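Phosphate-specific transport system accessory protein PhoU homolog (PDB 2I0M) probably takes part in regulating phosphate uptake, as a homodimeric, zinc-binding, all-helical cytoplasmic protein of the PhoU family. Local coordinates at residues F137-A149 against I197-T209. Sequence-based numbering, arbitrary orientation.
Sequences FPLHQASKAISIA and IANICERLVYLET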
loop_
_atom_site.group_PDB
_atom_site.type_symbol
_atom_site.label_atom_id
_atom_site.label_comp_id
_atom_site.label_asym_id
_atom_site.label_seq_id
_atom_site.Cartn_x
_atom_site.Cartn_y
_atom_site.Cartn_z
ATOM N N PHE A 137 18.538 0.262 -7.870
ATOM C CA PHE A 137 18.602 -0.051 -6.439
ATOM C C PHE A 137 20.033 -0.311 -5.895
ATOM O O PHE A 137 20.404 0.274 -4.880
ATOM C CB PHE A 137 17.624 -1.186 -6.091
ATOM C CG PHE A 137 17.368 -1.338 -4.632
ATOM C CD1 PHE A 137 16.156 -0.924 -4.080
ATOM C CD2 PHE A 137 18.324 -1.924 -3.789
ATOM C CE1 PHE A 137 15.904 -1.055 -2.694
ATOM C CE2 PHE A 137 18.082 -2.049 -2.393
ATOM C CZ PHE A 137 16.866 -1.617 -1.857
ATOM N N PRO A 138 20.830 -1.189 -6.553
ATOM C CA PRO A 138 22.237 -1.446 -6.131
ATOM C C PRO A 138 23.142 -0.208 -6.101
ATOM O O PRO A 138 24.148 -0.198 -5.388
ATOM C CB PRO A 138 22.769 -2.431 -7.193
ATOM C CG PRO A 138 21.594 -3.016 -7.814
ATOM C CD PRO A 138 20.454 -2.021 -7.708
ATOM N N LEU A 139 22.789 0.808 -6.885
ATOM C CA LEU A 139 23.515 2.074 -6.899
ATOM C C LEU A 139 23.255 2.909 -5.656
ATOM O O LEU A 139 24.101 3.693 -5.247
ATOM C CB LEU A 139 23.220 2.868 -8.174
ATOM C CG LEU A 139 23.724 2.175 -9.449
ATOM C CD1 LEU A 139 23.038 2.715 -10.681
ATOM C CD2 LEU A 139 25.249 2.261 -9.600
ATOM N N HIS A 140 22.105 2.709 -5.024
ATOM C CA HIS A 140 21.726 3.490 -3.836
ATOM C C HIS A 140 21.646 5.010 -4.120
ATOM O O HIS A 140 21.750 5.826 -3.207
ATOM C CB HIS A 140 22.683 3.206 -2.658
ATOM C CG HIS A 140 22.841 1.753 -2.327
ATOM N ND1 HIS A 140 21.821 0.833 -2.475
ATOM C CD2 HIS A 140 23.897 1.065 -1.827
ATOM C CE1 HIS A 140 22.250 -0.358 -2.099
ATOM N NE2 HIS A 140 23.505 -0.245 -1.697
ATOM N N GLN A 141 21.449 5.357 -5.392
ATOM C CA GLN A 141 21.327 6.727 -5.898
ATOM C C GLN A 141 19.920 7.304 -5.613
ATOM O O GLN A 141 18.958 6.954 -6.317
ATOM C CB GLN A 141 21.506 6.671 -7.420
ATOM C CG GLN A 141 22.385 7.727 -8.028
ATOM C CD GLN A 141 23.816 7.267 -8.166
ATOM O OE1 GLN A 141 24.305 7.058 -9.283
ATOM N NE2 GLN A 141 24.500 7.103 -7.041
ATOM N N ALA A 142 19.798 8.186 -4.617
ATOM C CA ALA A 142 18.533 8.881 -4.325
ATOM C C ALA A 142 17.845 9.459 -5.569
ATOM O O ALA A 142 16.636 9.321 -5.737
ATOM C CB ALA A 142 18.749 9.978 -3.281
ATOM N N SER A 143 18.624 10.072 -6.452
ATOM C CA SER A 143 18.086 10.771 -7.628
ATOM C C SER A 143 17.463 9.884 -8.694
ATOM O O SER A 143 16.440 10.241 -9.266
ATOM C CB SER A 143 19.153 11.650 -8.252
ATOM O OG SER A 143 19.738 12.428 -7.235
ATOM N N LYS A 144 18.068 8.738 -8.967
ATOM C CA LYS A 144 17.424 7.787 -9.863
ATOM C C LYS A 144 16.109 7.277 -9.232
ATOM O O LYS A 144 15.096 7.188 -9.921
ATOM C CB LYS A 144 18.365 6.639 -10.292
ATOM C CG LYS A 144 19.791 7.082 -10.662
ATOM C CD LYS A 144 20.397 6.294 -11.843
ATOM C CE LYS A 144 20.413 4.783 -11.576
ATOM N NZ LYS A 144 20.560 3.967 -12.840
ATOM N N ALA A 145 16.116 6.998 -7.926
ATOM C CA ALA A 145 14.888 6.624 -7.207
ATOM C C ALA A 145 13.794 7.670 -7.381
ATOM O O ALA A 145 12.678 7.338 -7.758
ATOM C CB ALA A 145 15.164 6.388 -5.722
ATOM N N ILE A 146 14.137 8.931 -7.115
ATOM C CA ILE A 146 13.205 10.059 -7.201
ATOM C C ILE A 146 12.611 10.229 -8.608
ATOM O O ILE A 146 11.395 10.425 -8.746
ATOM C CB ILE A 146 13.872 11.373 -6.734
ATOM C CG1 ILE A 146 14.134 11.324 -5.224
ATOM C CG2 ILE A 146 13.023 12.593 -7.114
ATOM C CD1 ILE A 146 15.031 12.433 -4.706
ATOM N N SER A 147 13.458 10.153 -9.640
ATOM C CA SER A 147 12.971 10.223 -11.014
ATOM C C SER A 147 11.998 9.070 -11.355
ATOM O O SER A 147 10.981 9.301 -12.017
ATOM C CB SER A 147 14.125 10.329 -12.020
ATOM O OG SER A 147 14.916 9.151 -11.993
ATOM N N ILE A 148 12.279 7.857 -10.872
ATOM C CA ILE A 148 11.345 6.725 -11.034
ATOM C C ILE A 148 9.987 6.952 -10.353
ATOM O O ILE A 148 8.931 6.730 -10.971
ATOM C CB ILE A 148 11.964 5.385 -10.562
ATOM C CG1 ILE A 148 13.160 5.007 -11.459
ATOM C CG2 ILE A 148 10.903 4.255 -10.539
ATOM C CD1 ILE A 148 14.091 4.009 -10.826
ATOM N N ALA A 149 10.024 7.395 -9.091
ATOM C CA ALA A 149 8.816 7.694 -8.313
ATOM C C ALA A 149 7.920 8.690 -9.028
ATOM O O ALA A 149 6.700 8.553 -8.989
ATOM C CB ALA A 149 9.170 8.215 -6.908
ATOM N N ILE A 197 6.131 0.638 -5.909
ATOM C CA ILE A 197 7.416 1.008 -6.532
ATOM C C ILE A 197 7.900 2.364 -6.011
ATOM O O ILE A 197 9.086 2.522 -5.681
ATOM C CB ILE A 197 7.318 1.041 -8.081
ATOM C CG1 ILE A 197 7.038 -0.373 -8.617
ATOM C CG2 ILE A 197 8.587 1.611 -8.701
ATOM C CD1 ILE A 197 6.621 -0.423 -10.076
ATOM N N ALA A 198 6.978 3.331 -5.944
ATOM C CA ALA A 198 7.262 4.668 -5.451
ATOM C C ALA A 198 7.672 4.625 -3.969
ATOM O O ALA A 198 8.615 5.290 -3.568
ATOM C CB ALA A 198 6.027 5.577 -5.645
ATOM N N ASN A 199 6.942 3.855 -3.170
ATOM C CA ASN A 199 7.335 3.517 -1.821
ATOM C C ASN A 199 8.759 2.932 -1.708
ATOM O O ASN A 199 9.478 3.278 -0.782
ATOM C CB ASN A 199 6.307 2.575 -1.179
ATOM C CG ASN A 199 5.003 3.288 -0.781
ATOM O OD1 ASN A 199 3.921 2.673 -0.755
ATOM N ND2 ASN A 199 5.100 4.574 -0.465
ATOM N N ILE A 200 9.184 2.088 -2.645
ATOM C CA ILE A 200 10.526 1.492 -2.551
ATOM C C ILE A 200 11.568 2.554 -2.877
ATOM O O ILE A 200 12.614 2.631 -2.228
ATOM C CB ILE A 200 10.701 0.221 -3.414
ATOM C CG1 ILE A 200 9.703 -0.869 -2.998
ATOM C CG2 ILE A 200 12.129 -0.324 -3.294
ATOM C CD1 ILE A 200 9.630 -2.043 -3.953
ATOM N N CYS A 201 11.227 3.405 -3.843
ATOM C CA CYS A 201 11.975 4.618 -4.170
ATOM C C CYS A 201 12.244 5.541 -2.978
ATOM O O CYS A 201 13.366 5.967 -2.781
ATOM C CB CYS A 201 11.291 5.372 -5.321
ATOM S SG CYS A 201 11.376 4.515 -6.926
ATOM N N GLU A 202 11.212 5.846 -2.189
ATOM C CA GLU A 202 11.353 6.672 -0.976
ATOM C C GLU A 202 12.277 6.039 0.065
ATOM O O GLU A 202 13.058 6.724 0.704
ATOM C CB GLU A 202 9.995 6.945 -0.329
ATOM C CG GLU A 202 9.006 7.689 -1.216
ATOM C CD GLU A 202 7.705 8.036 -0.494
ATOM O OE1 GLU A 202 7.339 9.224 -0.473
ATOM O OE2 GLU A 202 7.045 7.120 0.046
ATOM N N ARG A 203 12.164 4.729 0.230
ATOM C CA ARG A 203 13.059 3.942 1.084
ATOM C C ARG A 203 14.518 4.085 0.644
ATOM O O ARG A 203 15.431 4.117 1.466
ATOM C CB ARG A 203 12.649 2.459 1.015
ATOM C CG ARG A 203 13.081 1.619 2.187
ATOM C CD ARG A 203 12.099 1.712 3.376
ATOM N NE ARG A 203 12.666 2.513 4.454
ATOM C CZ ARG A 203 12.184 2.600 5.688
ATOM N NH1 ARG A 203 11.105 1.919 6.053
ATOM N NH2 ARG A 203 12.811 3.376 6.563
ATOM N N LEU A 204 14.718 4.156 -0.666
ATOM C CA LEU A 204 16.041 4.382 -1.247
ATOM C C LEU A 204 16.547 5.795 -0.912
ATOM O O LEU A 204 17.734 5.976 -0.606
ATOM C CB LEU A 204 15.979 4.150 -2.759
ATOM C CG LEU A 204 17.068 3.435 -3.572
ATOM C CD1 LEU A 204 17.901 2.463 -2.736
ATOM C CD2 LEU A 204 16.423 2.713 -4.786
ATOM N N VAL A 205 15.657 6.790 -0.929
ATOM C CA VAL A 205 16.108 8.147 -0.583
ATOM C C VAL A 205 16.480 8.217 0.903
ATOM O O VAL A 205 17.495 8.809 1.250
ATOM C CB VAL A 205 15.176 9.315 -1.115
ATOM C CG1 VAL A 205 13.759 9.118 -0.707
ATOM C CG2 VAL A 205 15.652 10.694 -0.624
ATOM N N TYR A 206 15.677 7.560 1.747
ATOM C CA TYR A 206 15.948 7.389 3.173
ATOM C C TYR A 206 17.298 6.720 3.443
ATOM O O TYR A 206 17.969 7.022 4.427
ATOM C CB TYR A 206 14.813 6.581 3.823
ATOM C CG TYR A 206 15.223 5.756 5.018
ATOM C CD1 TYR A 206 15.148 6.275 6.319
ATOM C CD2 TYR A 206 15.677 4.451 4.850
ATOM C CE1 TYR A 206 15.528 5.496 7.431
ATOM C CE2 TYR A 206 16.058 3.674 5.930
ATOM C CZ TYR A 206 15.975 4.190 7.214
ATOM O OH TYR A 206 16.367 3.388 8.265
ATOM N N LEU A 207 17.679 5.798 2.571
ATOM C CA LEU A 207 18.934 5.077 2.721
ATOM C C LEU A 207 20.145 6.015 2.518
ATOM O O LEU A 207 21.098 6.001 3.299
ATOM C CB LEU A 207 18.944 3.865 1.778
ATOM C CG LEU A 207 20.161 2.948 1.646
ATOM C CD1 LEU A 207 20.660 2.436 2.999
ATOM C CD2 LEU A 207 19.843 1.804 0.704
ATOM N N GLU A 208 20.093 6.858 1.498
ATOM C CA GLU A 208 21.169 7.801 1.260
ATOM C C GLU A 208 21.113 8.984 2.214
ATOM O O GLU A 208 22.139 9.498 2.643
ATOM C CB GLU A 208 21.159 8.290 -0.187
ATOM C CG GLU A 208 22.357 9.207 -0.490
ATOM C CD GLU A 208 22.847 9.129 -1.916
ATOM O OE1 GLU A 208 22.041 8.875 -2.823
ATOM O OE2 GLU A 208 24.056 9.336 -2.129
ATOM N N THR A 209 19.895 9.377 2.563
ATOM C CA THR A 209 19.610 10.600 3.290
ATOM C C THR A 209 19.599 10.405 4.808
ATOM O O THR A 209 20.175 11.204 5.540
ATOM C CB THR A 209 18.274 11.165 2.764
ATOM O OG1 THR A 209 18.533 11.889 1.553
ATOM C CG2 THR A 209 17.596 12.073 3.750
#
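Glu208 reaches across to Ala142 and makes the one hydrogen bond between the two segments: Ala142 N donates to Glu208 OE1 at 3.0 Å, nearly straight at 174°. With CG anti to the backbone N (chi1 -176°) and a bend at chi2, the carboxylate arrives at the start of helix 142-150, just after the N-cap residue Gln141. An acidic side chain suits this place, because the first turn of a helix has NH groups without backbone acceptors, and the negative charge should be favoured there by the helix dipole.

Aromatic contacts gather where the chain turns. Leu204 lays CD1 over the centre of the Phe137 ring, 4.1 Å from its centroid, while Ile200 CG2 meets the ring edge, 3.9 Å from Phe137 CE1. A flat aromatic ring suits this place because it accepts one methyl over its face and another at its edge; Phe137 also meets the ring of Phe16 on helix 5-35. Leu207 CD2 makes an off-centre CH-pi contact with the His140 imidazole.

Between the helices, the axes of 142-149 and 197-209 come within 8.3 Å, nearly antiparallel at 158°, a close approach consistent with the small side chains of Ala142, Ala145 and Ala149. Ala142 CB meets Val205 CG2, Ala145 CB lies 3.8 Å from Leu204 CB, and Ala149 CB packs on Cys201 CB. Cys201 SG, compact and polarisable, sits 3.7 Å from Ile148 CG2, a methyl that also meets Ile197 CG2.

The side chain of Ala198 is about 7 Å from a bound zinc ion, whereas the end of Arg203 leads away from segment 137-149 and forms a salt bridge with Glu60 of the second subunit. The alanine-lined, antiparallel pairing joins short helix 142-150 to long helix 177-209 within the helical-bundle PhoU fold.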